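Long-range contacts in putative protease (Parabacteroides distasonis ATCC 8503, PDB 3KD4), which is of unknown function but is probably an exported protease: residues A[128-133]-A[201-206]; A[162-167]-A[177-182]; A[10-15]-A[26-31]. One frame throughout, in Å; residues are numbered along the deposited sequence. Where two conformers were deposited one is given.

Interaction 1: A[128-133]-A[201-206]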
ATOM      1  N   LEU A 128       2.371 -23.426  -0.882  1.00 16.72           N
ATOM      2  CA  LEU A 128       1.144 -22.796  -0.425  1.00 16.54           C
ATOM      3  C   LEU A 128       1.572 -21.555   0.370  1.00 16.67           C
ATOM      4  O   LEU A 128       2.372 -21.646   1.297  1.00 17.45           O
ATOM      5  CB  LEU A 128       0.302 -23.766   0.427  1.00 17.18           C
ATOM      6  CG  LEU A 128      -1.027 -23.225   0.937  1.00 17.20           C
ATOM      7  CD1 LEU A 128      -1.915 -22.727  -0.242  1.00 23.32           C
ATOM      8  CD2 LEU A 128      -1.860 -24.243   1.746  1.00 22.80           C
ATOM      9  N   ASP A 129       1.035 -20.390   0.011  1.00 16.95           N
ATOM     10  CA  ASP A 129       1.543 -19.117   0.479  1.00 17.63           C
ATOM     11  C   ASP A 129       0.337 -18.137   0.601  1.00 17.01           C
ATOM     12  O   ASP A 129      -0.151 -17.656  -0.403  1.00 16.72           O
ATOM     13  CB  ASP A 129       2.584 -18.605  -0.532  1.00 16.78           C
ATOM     14  CG  ASP A 129       3.431 -17.430  -0.012  1.00 18.33           C
ATOM     15  OD1 ASP A 129       3.080 -16.762   0.999  1.00 20.43           O
ATOM     16  OD2 ASP A 129       4.493 -17.188  -0.654  1.00 19.61           O
ATOM     17  N   ILE A 130      -0.123 -17.922   1.822  1.00 16.69           N
ATOM     18  CA  ILE A 130      -1.404 -17.266   2.101  1.00 17.37           C
ATOM     19  C   ILE A 130      -1.152 -16.022   2.944  1.00 17.14           C
ATOM     20  O   ILE A 130      -0.334 -16.050   3.857  1.00 15.76           O
ATOM     21  CB  ILE A 130      -2.333 -18.222   2.876  1.00 16.71           C
ATOM     22  CG1 ILE A 130      -2.668 -19.470   2.026  1.00 18.25           C
ATOM     23  CG2 ILE A 130      -3.650 -17.576   3.246  1.00 17.66           C
ATOM     24  CD1 ILE A 130      -3.191 -20.627   2.874  1.00 14.31           C
ATOM     25  N   ASN A 131      -1.840 -14.936   2.590  1.00 17.66           N
ATOM     26  CA  ASN A 131      -1.938 -13.738   3.383  1.00 18.16           C
ATOM     27  C   ASN A 131      -3.328 -13.148   3.150  1.00 18.85           C
ATOM     28  O   ASN A 131      -3.508 -12.280   2.293  1.00 20.96           O
ATOM     29  CB  ASN A 131      -0.869 -12.718   2.964  1.00 19.56           C
ATOM     30  CG  ASN A 131      -0.984 -11.410   3.728  1.00 22.27           C
ATOM     31  OD1 ASN A 131      -1.308 -11.394   4.921  1.00 26.80           O
ATOM     32  ND2 ASN A 131      -0.699 -10.311   3.051  1.00 20.38           N
ATOM     33  N   GLU A 132      -4.320 -13.617   3.887  1.00 17.49           N
ATOM     34  CA  GLU A 132      -5.690 -13.306   3.541  1.00 17.58           C
ATOM     35  C   GLU A 132      -6.325 -12.395   4.568  1.00 17.24           C
ATOM     36  O   GLU A 132      -6.381 -12.713   5.744  1.00 15.76           O
ATOM     37  CB  GLU A 132      -6.510 -14.589   3.408  1.00 18.18           C
ATOM     38  CG  GLU A 132      -7.890 -14.374   2.820  1.00 18.85           C
ATOM     39  CD  GLU A 132      -7.862 -14.181   1.313  1.00 20.41           C
ATOM     40  OE1 GLU A 132      -6.777 -14.324   0.710  1.00 22.30           O
ATOM     41  OE2 GLU A 132      -8.933 -13.889   0.741  1.00 22.28           O
ATOM     42  N   ARG A 133      -6.803 -11.258   4.102  1.00 17.91           N
ATOM     43  CA  ARG A 133      -7.606 -10.367   4.938  1.00 18.62           C
ATOM     44  C   ARG A 133      -8.972 -10.988   5.197  1.00 17.68           C
ATOM     45  O   ARG A 133      -9.634 -11.364   4.238  1.00 17.58           O
ATOM     46  CB  ARG A 133      -7.820  -9.047   4.188  1.00 19.37           C
ATOM     47  CG  ARG A 133      -8.501  -8.000   5.005  1.00 24.94           C
ATOM     48  CD  ARG A 133      -8.855  -6.744   4.204  1.00 30.88           C
ATOM     49  NE  ARG A 133     -10.015  -7.000   3.344  1.00 37.17           N
ATOM     50  CZ  ARG A 133      -9.991  -7.095   2.025  1.00 40.22           C
ATOM     51  NH1 ARG A 133      -8.866  -6.935   1.348  1.00 43.86           N
ATOM     52  NH2 ARG A 133     -11.106  -7.354   1.376  1.00 41.91           N
ATOM     53  N   PRO A 201      -8.341  -8.958  11.333  1.00 25.47           N
ATOM     54  CA  PRO A 201      -7.931 -10.374  11.247  1.00 23.88           C
ATOM     55  C   PRO A 201      -7.378 -10.755   9.883  1.00 22.17           C
ATOM     56  O   PRO A 201      -7.957 -10.402   8.853  1.00 21.26           O
ATOM     57  CB  PRO A 201      -9.202 -11.164  11.615  1.00 24.22           C
ATOM     58  CG  PRO A 201     -10.211 -10.199  11.982  1.00 25.05           C
ATOM     59  CD  PRO A 201      -9.719  -8.799  11.821  1.00 25.20           C
ATOM     60  N   HIS A 202      -6.221 -11.410   9.886  1.00 20.79           N
ATOM     61  CA  HIS A 202      -5.575 -11.870   8.688  1.00 21.57           C
ATOM     62  C   HIS A 202      -5.041 -13.271   8.953  1.00 20.69           C
ATOM     63  O   HIS A 202      -4.411 -13.511  10.001  1.00 20.57           O
ATOM     64  CB  HIS A 202      -4.335 -11.036   8.352  1.00 22.55           C
ATOM     65  CG  HIS A 202      -4.600  -9.822   7.546  1.00 25.41           C
ATOM     66  ND1 HIS A 202      -5.161  -8.683   8.088  1.00 29.89           N
ATOM     67  CD2 HIS A 202      -4.286  -9.518   6.259  1.00 29.50           C
ATOM     68  CE1 HIS A 202      -5.229  -7.745   7.154  1.00 30.70           C
ATOM     69  NE2 HIS A 202      -4.710  -8.229   6.035  1.00 31.65           N
ATOM     70  N   LEU A 203      -5.212 -14.159   7.978  1.00 19.00           N
ATOM     71  CA  LEU A 203      -4.613 -15.495   8.035  1.00 18.32           C
ATOM     72  C   LEU A 203      -3.336 -15.442   7.199  1.00 17.33           C
ATOM     73  O   LEU A 203      -3.374 -15.063   6.013  1.00 17.39           O
ATOM     74  CB  LEU A 203      -5.586 -16.532   7.484  1.00 17.68           C
ATOM     75  CG  LEU A 203      -5.076 -17.974   7.386  1.00 18.77           C
ATOM     76  CD1 LEU A 203      -4.822 -18.511   8.825  1.00 16.88           C
ATOM     77  CD2 LEU A 203      -6.048 -18.842   6.594  1.00 15.10           C
ATOM     78  N   VAL A 204      -2.215 -15.821   7.808  1.00 16.93           N
ATOM     79  CA  VAL A 204      -0.919 -15.888   7.128  1.00 17.21           C
ATOM     80  C   VAL A 204      -0.371 -17.286   7.326  1.00 17.68           C
ATOM     81  O   VAL A 204      -0.368 -17.813   8.440  1.00 18.25           O
ATOM     82  CB  VAL A 204       0.063 -14.825   7.667  1.00 18.66           C
ATOM     83  CG1 VAL A 204       1.451 -14.882   6.938  1.00 17.14           C
ATOM     84  CG2 VAL A 204      -0.601 -13.440   7.586  1.00 17.82           C
ATOM     85  N   ALA A 205       0.067 -17.891   6.228  1.00 16.43           N
ATOM     86  CA  ALA A 205       0.501 -19.281   6.254  1.00 15.76           C
ATOM     87  C   ALA A 205       1.401 -19.575   5.081  1.00 15.67           C
ATOM     88  O   ALA A 205       1.304 -18.945   3.993  1.00 15.21           O
ATOM     89  CB  ALA A 205      -0.726 -20.273   6.268  1.00 14.83           C
ATOM     90  N   SER A 206       2.254 -20.577   5.282  1.00 15.44           N
ATOM     91  CA  SER A 206       3.260 -20.948   4.304  1.00 14.72           C
ATOM     92  C   SER A 206       3.673 -22.394   4.448  1.00 14.03           C
ATOM     93  O   SER A 206       3.818 -22.886   5.568  1.00 14.98           O
ATOM     94  CB  SER A 206       4.500 -20.060   4.506  1.00 15.46           C
ATOM     95  OG  SER A 206       5.587 -20.453   3.708  1.00 14.18           O
TER

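Interaction 2: A[162-167]-A[177-182]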
ATOM      1  N   SER A 162      -6.724 -11.650  15.900  1.00 21.95           N
ATOM      2  CA  SER A 162      -7.857 -12.376  16.455  1.00 22.12           C
ATOM      3  C   SER A 162      -7.295 -13.380  17.433  1.00 22.88           C
ATOM      4  O   SER A 162      -6.282 -13.963  17.156  1.00 23.55           O
ATOM      5  CB  SER A 162      -8.586 -13.162  15.360  1.00 21.81           C
ATOM      6  OG  SER A 162      -9.514 -14.040  15.965  1.00 20.72           O
ATOM      7  N   PRO A 163      -7.960 -13.601  18.560  1.00 23.39           N
ATOM      8  CA  PRO A 163      -7.485 -14.618  19.500  1.00 23.72           C
ATOM      9  C   PRO A 163      -7.968 -16.038  19.211  1.00 23.67           C
ATOM     10  O   PRO A 163      -7.637 -16.949  19.951  1.00 24.53           O
ATOM     11  CB  PRO A 163      -8.048 -14.119  20.838  1.00 23.75           C
ATOM     12  CG  PRO A 163      -9.345 -13.464  20.481  1.00 23.74           C
ATOM     13  CD  PRO A 163      -9.150 -12.887  19.061  1.00 24.08           C
ATOM     14  N   VAL A 164      -8.722 -16.252  18.136  1.00 23.35           N
ATOM     15  CA  VAL A 164      -9.301 -17.551  17.859  1.00 23.09           C
ATOM     16  C   VAL A 164      -8.202 -18.580  17.631  1.00 23.27           C
ATOM     17  O   VAL A 164      -7.225 -18.319  16.953  1.00 22.55           O
ATOM     18  CB  VAL A 164     -10.292 -17.482  16.670  1.00 24.09           C
ATOM     19  CG1 VAL A 164     -10.684 -18.888  16.186  1.00 22.03           C
ATOM     20  CG2 VAL A 164     -11.534 -16.649  17.093  1.00 22.41           C
ATOM     21  N   LYS A 165      -8.359 -19.736  18.258  1.00 24.42           N
ATOM     22  CA  LYS A 165      -7.356 -20.809  18.204  1.00 25.21           C
ATOM     23  C   LYS A 165      -7.593 -21.780  17.040  1.00 24.19           C
ATOM     24  O   LYS A 165      -8.733 -22.086  16.720  1.00 24.16           O
ATOM     25  CB  LYS A 165      -7.410 -21.584  19.518  1.00 26.27           C
ATOM     26  CG  LYS A 165      -6.965 -20.776  20.747  1.00 30.93           C
ATOM     27  CD  LYS A 165      -5.436 -20.574  20.785  1.00 36.85           C
ATOM     28  CE  LYS A 165      -4.961 -19.323  20.026  1.00 39.74           C
ATOM     29  NZ  LYS A 165      -3.563 -19.430  19.426  1.00 41.41           N
ATOM     30  N   ALA A 166      -6.504 -22.222  16.412  1.00 23.86           N
ATOM     31  CA  ALA A 166      -6.506 -23.238  15.372  1.00 23.90           C
ATOM     32  C   ALA A 166      -7.084 -24.548  15.885  1.00 24.76           C
ATOM     33  O   ALA A 166      -6.770 -24.949  16.981  1.00 26.00           O
ATOM     34  CB  ALA A 166      -5.072 -23.465  14.885  1.00 23.20           C
ATOM     35  N   VAL A 167      -7.902 -25.228  15.094  1.00 24.91           N
ATOM     36  CA  VAL A 167      -8.284 -26.605  15.362  1.00 25.31           C
ATOM     37  C   VAL A 167      -7.589 -27.491  14.307  1.00 26.08           C
ATOM     38  O   VAL A 167      -7.697 -27.245  13.110  1.00 24.59           O
ATOM     39  CB  VAL A 167      -9.798 -26.774  15.310  1.00 26.19           C
ATOM     40  CG1 VAL A 167     -10.206 -28.253  15.585  1.00 26.06           C
ATOM     41  CG2 VAL A 167     -10.482 -25.809  16.341  1.00 25.90           C
ATOM     42  N   VAL A 177      -5.894 -27.628   9.137  1.00 18.28           N
ATOM     43  CA  VAL A 177      -6.077 -26.744  10.253  1.00 19.07           C
ATOM     44  C   VAL A 177      -7.186 -25.762   9.877  1.00 18.45           C
ATOM     45  O   VAL A 177      -7.269 -25.309   8.719  1.00 17.15           O
ATOM     46  CB  VAL A 177      -4.763 -26.028  10.640  1.00 20.26           C
ATOM     47  CG1 VAL A 177      -4.172 -25.286   9.465  1.00 24.12           C
ATOM     48  CG2 VAL A 177      -4.966 -25.087  11.791  1.00 20.50           C
ATOM     49  N   HIS A 178      -8.050 -25.474  10.831  1.00 16.64           N
ATOM     50  CA  HIS A 178      -9.135 -24.572  10.578  1.00 17.34           C
ATOM     51  C   HIS A 178      -9.397 -23.648  11.740  1.00 16.49           C
ATOM     52  O   HIS A 178      -9.040 -23.959  12.881  1.00 15.52           O
ATOM     53  CB  HIS A 178     -10.419 -25.304  10.129  1.00 17.51           C
ATOM     54  CG  HIS A 178     -10.985 -26.268  11.124  1.00 18.91           C
ATOM     55  ND1 HIS A 178     -10.653 -27.609  11.148  1.00 20.89           N
ATOM     56  CD2 HIS A 178     -11.908 -26.094  12.103  1.00 23.02           C
ATOM     57  CE1 HIS A 178     -11.337 -28.213  12.106  1.00 22.28           C
ATOM     58  NE2 HIS A 178     -12.095 -27.318  12.710  1.00 20.99           N
ATOM     59  N   TRP A 179     -10.003 -22.501  11.425  1.00 16.35           N
ATOM     60  CA  TRP A 179     -10.411 -21.551  12.433  1.00 17.17           C
ATOM     61  C   TRP A 179     -11.845 -21.084  12.132  1.00 17.44           C
ATOM     62  O   TRP A 179     -12.225 -21.000  10.961  1.00 16.14           O
ATOM     63  CB  TRP A 179      -9.506 -20.316  12.377  1.00 17.63           C
ATOM     64  CG  TRP A 179      -8.060 -20.486  12.575  1.00 18.47           C
ATOM     65  CD1 TRP A 179      -7.354 -20.075  13.662  1.00 19.61           C
ATOM     66  CD2 TRP A 179      -7.087 -21.013  11.641  1.00 17.87           C
ATOM     67  NE1 TRP A 179      -6.020 -20.335  13.490  1.00 19.88           N
ATOM     68  CE2 TRP A 179      -5.818 -20.893  12.257  1.00 20.52           C
ATOM     69  CE3 TRP A 179      -7.160 -21.552  10.363  1.00 18.88           C
ATOM     70  CZ2 TRP A 179      -4.639 -21.335  11.648  1.00 19.12           C
ATOM     71  CZ3 TRP A 179      -5.987 -21.990   9.746  1.00 19.44           C
ATOM     72  CH2 TRP A 179      -4.746 -21.885  10.394  1.00 20.33           C
ATOM     73  N   THR A 180     -12.584 -20.685  13.182  1.00 16.58           N
ATOM     74  CA  THR A 180     -13.900 -20.091  13.017  1.00 16.98           C
ATOM     75  C   THR A 180     -13.964 -18.761  13.747  1.00 17.13           C
ATOM     76  O   THR A 180     -13.745 -18.689  14.956  1.00 16.58           O
ATOM     77  CB  THR A 180     -14.993 -21.034  13.485  1.00 17.79           C
ATOM     78  OG1 THR A 180     -14.907 -22.243  12.722  1.00 18.91           O
ATOM     79  CG2 THR A 180     -16.401 -20.412  13.259  1.00 16.79           C
ATOM     80  N   LEU A 181     -14.145 -17.669  13.004  1.00 17.64           N
ATOM     81  CA  LEU A 181     -14.255 -16.347  13.629  1.00 17.79           C
ATOM     82  C   LEU A 181     -15.723 -15.927  13.547  1.00 18.53           C
ATOM     83  O   LEU A 181     -16.419 -16.265  12.583  1.00 17.78           O
ATOM     84  CB  LEU A 181     -13.357 -15.336  12.923  1.00 18.42           C
ATOM     85  CG  LEU A 181     -11.832 -15.508  12.839  1.00 18.98           C
ATOM     86  CD1 LEU A 181     -11.393 -16.633  11.881  1.00 15.76           C
ATOM     87  CD2 LEU A 181     -11.207 -14.160  12.408  1.00 17.19           C
ATOM     88  N   ARG A 182     -16.220 -15.251  14.581  1.00 19.13           N
ATOM     89  CA  ARG A 182     -17.589 -14.794  14.609  1.00 19.53           C
ATOM     90  C   ARG A 182     -17.665 -13.324  14.891  1.00 19.27           C
ATOM     91  O   ARG A 182     -16.868 -12.774  15.642  1.00 18.40           O
ATOM     92  CB  ARG A 182     -18.387 -15.550  15.656  1.00 20.56           C
ATOM     93  CG  ARG A 182     -18.326 -17.055  15.410  1.00 22.13           C
ATOM     94  CD  ARG A 182     -19.193 -17.821  16.370  1.00 25.79           C
ATOM     95  NE  ARG A 182     -19.121 -19.238  16.052  1.00 28.47           N
ATOM     96  CZ  ARG A 182     -19.794 -19.822  15.061  1.00 30.72           C
ATOM     97  NH1 ARG A 182     -20.647 -19.141  14.302  1.00 32.68           N
ATOM     98  NH2 ARG A 182     -19.632 -21.107  14.835  1.00 32.10           N
TER
HETATM   99  O   HOH W   1     -11.563 -21.978  15.580  1.00 21.36           O

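Interaction 3: A[10-15]-A[26-31]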
ATOM      1  N   LYS A  10     -22.156 -15.351   5.992  1.00 22.18           N
ATOM      2  CA  LYS A  10     -21.119 -16.375   6.028  1.00 23.62           C
ATOM      3  C   LYS A  10     -20.039 -16.117   5.008  1.00 23.34           C
ATOM      4  O   LYS A  10     -20.321 -15.667   3.871  1.00 24.66           O
ATOM      5  CB  LYS A  10     -21.711 -17.728   5.721  1.00 24.97           C
ATOM      6  CG  LYS A  10     -22.629 -18.229   6.815  1.00 28.75           C
ATOM      7  CD  LYS A  10     -22.918 -19.717   6.627  1.00 34.44           C
ATOM      8  CE  LYS A  10     -24.113 -20.190   7.507  1.00 37.38           C
ATOM      9  NZ  LYS A  10     -24.114 -19.544   8.858  1.00 40.26           N
ATOM     10  N   VAL A  11     -18.809 -16.383   5.428  1.00 21.48           N
ATOM     11  CA  VAL A  11     -17.663 -16.483   4.556  1.00 20.48           C
ATOM     12  C   VAL A  11     -16.957 -17.822   4.883  1.00 20.16           C
ATOM     13  O   VAL A  11     -16.778 -18.202   6.083  1.00 19.18           O
ATOM     14  CB  VAL A  11     -16.727 -15.272   4.762  1.00 21.25           C
ATOM     15  CG1 VAL A  11     -15.429 -15.411   3.988  1.00 19.12           C
ATOM     16  CG2 VAL A  11     -17.458 -13.954   4.380  1.00 21.62           C
ATOM     17  N   SER A  12     -16.572 -18.549   3.844  1.00 18.60           N
ATOM     18  CA  SER A  12     -15.748 -19.747   4.039  1.00 18.77           C
ATOM     19  C   SER A  12     -14.673 -19.763   2.981  1.00 18.64           C
ATOM     20  O   SER A  12     -14.974 -19.598   1.795  1.00 19.15           O
ATOM     21  CB  SER A  12     -16.619 -21.001   3.996  1.00 19.90           C
ATOM     22  OG  SER A  12     -15.892 -22.128   4.431  1.00 24.90           O
ATOM     23  N   LYS A  13     -13.408 -19.870   3.404  1.00 17.04           N
ATOM     24  CA  LYS A  13     -12.291 -19.952   2.455  1.00 17.59           C
ATOM     25  C   LYS A  13     -11.474 -21.172   2.809  1.00 16.67           C
ATOM     26  O   LYS A  13     -11.207 -21.421   4.005  1.00 18.00           O
ATOM     27  CB  LYS A  13     -11.424 -18.699   2.493  1.00 16.55           C
ATOM     28  CG  LYS A  13     -12.181 -17.473   2.016  1.00 19.22           C
ATOM     29  CD  LYS A  13     -11.407 -16.190   2.117  1.00 21.48           C
ATOM     30  CE  LYS A  13     -12.197 -15.046   1.407  1.00 22.24           C
ATOM     31  NZ  LYS A  13     -11.477 -13.766   1.485  1.00 22.91           N
ATOM     32  N   ALA A  14     -11.101 -21.950   1.795  1.00 15.68           N
ATOM     33  CA  ALA A  14     -10.370 -23.184   2.021  1.00 15.07           C
ATOM     34  C   ALA A  14      -9.240 -23.273   1.016  1.00 15.29           C
ATOM     35  O   ALA A  14      -9.482 -23.133  -0.195  1.00 14.27           O
ATOM     36  CB  ALA A  14     -11.315 -24.397   1.904  1.00 14.72           C
ATOM     37  N   TRP A  15      -8.013 -23.506   1.503  1.00 14.43           N
ATOM     38  CA  TRP A  15      -6.873 -23.690   0.629  1.00 14.55           C
ATOM     39  C   TRP A  15      -6.406 -25.132   0.792  1.00 14.59           C
ATOM     40  O   TRP A  15      -6.384 -25.666   1.911  1.00 15.87           O
ATOM     41  CB  TRP A  15      -5.703 -22.751   0.979  1.00 14.63           C
ATOM     42  CG  TRP A  15      -5.907 -21.315   0.744  1.00 14.37           C
ATOM     43  CD1 TRP A  15      -5.462 -20.578  -0.297  1.00 16.29           C
ATOM     44  CD2 TRP A  15      -6.590 -20.417   1.617  1.00 14.52           C
ATOM     45  NE1 TRP A  15      -5.834 -19.249  -0.135  1.00 15.47           N
ATOM     46  CE2 TRP A  15      -6.504 -19.132   1.055  1.00 14.32           C
ATOM     47  CE3 TRP A  15      -7.210 -20.570   2.858  1.00 13.93           C
ATOM     48  CZ2 TRP A  15      -7.053 -18.015   1.663  1.00 15.12           C
ATOM     49  CZ3 TRP A  15      -7.807 -19.453   3.447  1.00 16.67           C
ATOM     50  CH2 TRP A  15      -7.726 -18.198   2.836  1.00 16.42           C
ATOM     51  N   ARG A  26     -10.918 -22.367  -2.599  1.00 15.13           N
ATOM     52  CA  ARG A  26     -12.374 -22.373  -2.694  1.00 16.05           C
ATOM     53  C   ARG A  26     -12.933 -21.301  -1.777  1.00 15.67           C
ATOM     54  O   ARG A  26     -12.557 -21.218  -0.597  1.00 14.57           O
ATOM     55  CB  ARG A  26     -12.973 -23.723  -2.351  1.00 16.42           C
ATOM     56  CG  ARG A  26     -14.509 -23.773  -2.521  1.00 17.46           C
ATOM     57  CD  ARG A  26     -15.041 -25.193  -2.540  1.00 19.54           C
ATOM     58  NE  ARG A  26     -16.512 -25.181  -2.773  1.00 19.93           N
ATOM     59  CZ  ARG A  26     -17.230 -26.277  -2.958  1.00 22.58           C
ATOM     60  NH1 ARG A  26     -16.636 -27.467  -2.975  1.00 21.27           N
ATOM     61  NH2 ARG A  26     -18.526 -26.190  -3.159  1.00 22.32           N
ATOM     62  N   SER A  27     -13.778 -20.448  -2.345  1.00 14.54           N
ATOM     63  CA  SER A  27     -14.317 -19.291  -1.624  1.00 15.11           C
ATOM     64  C   SER A  27     -15.808 -19.308  -1.723  1.00 15.52           C
ATOM     65  O   SER A  27     -16.316 -19.339  -2.840  1.00 14.88           O
ATOM     66  CB  SER A  27     -13.814 -17.965  -2.237  1.00 15.54           C
ATOM     67  OG  SER A  27     -14.553 -16.854  -1.737  1.00 16.43           O
ATOM     68  N   SER A  28     -16.509 -19.346  -0.579  1.00 15.65           N
ATOM     69  CA  SER A  28     -17.977 -19.153  -0.611  1.00 17.59           C
ATOM     70  C   SER A  28     -18.378 -18.047   0.295  1.00 16.30           C
ATOM     71  O   SER A  28     -17.710 -17.756   1.323  1.00 17.81           O
ATOM     72  CB  SER A  28     -18.811 -20.400  -0.264  1.00 17.67           C
ATOM     73  OG  SER A  28     -18.509 -20.781   1.028  1.00 24.06           O
HETATM   74  N   MSE A  29     -19.467 -17.412  -0.083  1.00 15.23           N
HETATM   75  CA  MSE A  29     -19.973 -16.297   0.677  0.60 14.88           C
HETATM   76  C   MSE A  29     -21.488 -16.181   0.570  1.00 14.91           C
HETATM   77  O   MSE A  29     -22.092 -16.688  -0.366  1.00 14.76           O
HETATM   78  CB  MSE A  29     -19.274 -14.981   0.303  0.60 14.62           C
HETATM   79  CG  MSE A  29     -19.446 -14.487  -1.116  0.60 15.21           C
HETATM   80 SE   MSE A  29     -21.197 -13.674  -1.387  0.45 13.61          SE
HETATM   81  CE  MSE A  29     -20.765 -12.432  -2.851  0.60 11.74           C
ATOM     82  N   GLU A  30     -22.044 -15.553   1.593  1.00 14.97           N
ATOM     83  CA  GLU A  30     -23.416 -15.127   1.679  1.00 15.53           C
ATOM     84  C   GLU A  30     -23.343 -13.656   2.084  1.00 15.54           C
ATOM     85  O   GLU A  30     -22.764 -13.305   3.151  1.00 16.42           O
ATOM     86  CB  GLU A  30     -24.157 -15.944   2.713  1.00 14.68           C
ATOM     87  CG  GLU A  30     -24.165 -17.394   2.366  1.00 17.67           C
ATOM     88  CD  GLU A  30     -24.906 -18.255   3.390  1.00 22.51           C
ATOM     89  OE1 GLU A  30     -25.607 -17.717   4.287  1.00 21.56           O
ATOM     90  OE2 GLU A  30     -24.756 -19.476   3.280  1.00 24.08           O
ATOM     91  N   LEU A  31     -23.949 -12.807   1.262  1.00 14.58           N
ATOM     92  CA  LEU A  31     -23.911 -11.368   1.468  1.00 14.07           C
ATOM     93  C   LEU A  31     -25.299 -10.794   1.332  1.00 14.09           C
ATOM     94  O   LEU A  31     -25.894 -10.818   0.247  1.00 14.23           O
ATOM     95  CB  LEU A  31     -22.956 -10.721   0.450  1.00 14.98           C
ATOM     96  CG  LEU A  31     -22.891  -9.180   0.353  1.00 15.92           C
ATOM     97  CD1 LEU A  31     -22.465  -8.538   1.664  1.00 13.09           C
ATOM     98  CD2 LEU A  31     -21.940  -8.793  -0.766  1.00 14.30           C
TER
HETATM   99  O   HOH W   2     -14.662 -22.762   1.233  1.00 34.26           O

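Interaction 1: A[128-133]-A[201-206]
Ile130 and Ala205 face each other as a hydrogen-bonded pair of two antiparallel strands, and Glu132 and Leu203 form the next one. The amide of Ile130 gives its hydrogen to Ala205 O at 2.8 Å in a nearly straight bond (173°), and Ala205 N returns to Ile130 O at 3.0 Å. At the second pair Glu132 N donates to Leu203 O at 2.7 Å, and Leu203 N to Glu132 O. Each of the four oxygens also receives a CA-H contact from a residue of the facing strand, as Glu132 O does from His202 CA at 3.2 Å.

On the face carrying Asn131, Arg133, His202 and Val204, the imidazole lies over the start of Arg133, whose CA sits 3.8 Å from the ring centroid in a CH-pi contact. With CG anti to the backbone N (chi1 177°), the Asn131 amide runs alongside Val204, and OD1 comes 3.4 Å from CG2 of that valine. The polar ends find their mates beyond the pair: His202 ND1 bonds to Ser200 O, Arg133 NE to Gln135 O and its NH2 to Glu136, while the Asp129 carboxylate takes the amides of Leu322 and Ala323. Ser206 OG bonds to Tyr208 N, and Asn131 ND2 makes a weak bond to Ala323 O. Glu132 turns the other way, to a salt bridge with Lys13.

The other face is apolar where Ile130 CD1 meets Ala205 CB at 4.2 Å. Strand 129-133 is an outer strand of a three-stranded antiparallel sheet, with 202-206 in the middle and 156-160 beyond it; the Ile130 and Leu203 side packs on Trp15 of strand 6-17, and Ile147 of strand 140-150 meets Ile130 and Ala205.

Interaction 2: A[162-167]-A[177-182]
Ala166 lies over one face of the Trp179 indole, its CA 3.8 Å from the centroid of the five-membered ring in a CH-pi contact and its CB above the same plane, offset toward the rim. Val177 CG2 covers the same face, near the rim, and is pressed 3.5 Å against Ala166 CB, closer than usual for two carbons. At the edge, in the ring plane, comes Val164 O, 3.7 Å from Trp179 CD1. The second flat group, the His178 imidazole, has Val167 CB over one face, 3.5 Å from NE2. It gets there because CG stands between the backbone N and the carbonyl carbon (chi1 61°), which folds the ring back over the valine. Were His178 replaced by an alanine, Val167 would probably lose the ring beside its CB and CG1, and a gap would open there.

The backbone bonds make Val167 and His178 an antiparallel hydrogen-bonded pair: Val167 N meets His178 O at 2.8 Å, almost straight at 176°, and His178 N returns to Val167 O. Farther back the chains part, and a water takes over, donating to Lys165 O and accepting from Thr180 N. There Val164 CG1 touches Thr180 O at 3.3 Å, and an ST turn, Val164 N to Ser162 OG, shapes the start of the loop.

This loop leads from strand 156-160 into 167-171, an edge strand of the eight-stranded sheet. Strand 174-184 pairs with it and, on its other side, with strand 140-150, while Trp179 and Leu181 pack on Leu159 of strand 156-160.

Interaction 3: A[10-15]-A[26-31]
Ser12 and Ser28 face each other as a hydrogen-bonded pair, each giving its amide hydrogen to the carbonyl of the other: Ser28 N to Ser12 O at 2.8 Å, Ser12 N to Ser28 O at 2.9 Å. Beside these bonds Ser28 OG stands 3.5 Å from Ser12 CB, put there by a first torsion (62°) that sets the hydroxyl between the backbone N and the carbonyl carbon. Ala14 and Arg26 repeat this pair of hydrogen bonds, and Glu30 N donates to Lys10 O at 2.9 Å. On the same face the Lys10 and Glu30 side chains run side by side, and Lys10 CD comes within 3.8 Å of Glu30 OE2; Lys10 NZ stays 5.1 Å from Glu30 OE1, so the opposite charges probably attract without touching.

The two strands, 6-17 and 23-33, form a beta hairpin; they run antiparallel here, their directions 175° apart, and lie in the middle of the eight-stranded mixed sheet. A water donates to Arg26 O at 3.2 Å and makes a weak bond with Ser12 OG.

Farther out, the hairpin is gripped on both flanks. The extended Arg26 chain ends in a salt bridge with Asp115 of strand 111-120, where Tyr113 also meets Glu30. Lys13 leaves from the opposite face, toward Glu132 of strand 129-133, while the backbones of Val11, Lys13 and Trp15 bond to strand 140-150.

How the interactions relate
Along the chain interaction 3 closes first; interaction 1 then opens, and interaction 2 is nested inside the loop that interaction 1 closes. Their centres lie about 13 Å apart for interactions 1 and 2, and about 15 Å for the other two pairs. Interactions 2 and 3 belong to the same eight-stranded sheet and stay about 6 Å apart at their nearest atoms. Interaction 1 is in the three-stranded sheet packed on it, and touches both. The salt bridge from Glu132 to Lys13 ties interaction 1 to interaction 3, while the packing of Leu203 on Trp179 and of Pro201 on Leu181 ties it to interaction 2, so that the three contacts belong to one beta-rich unit.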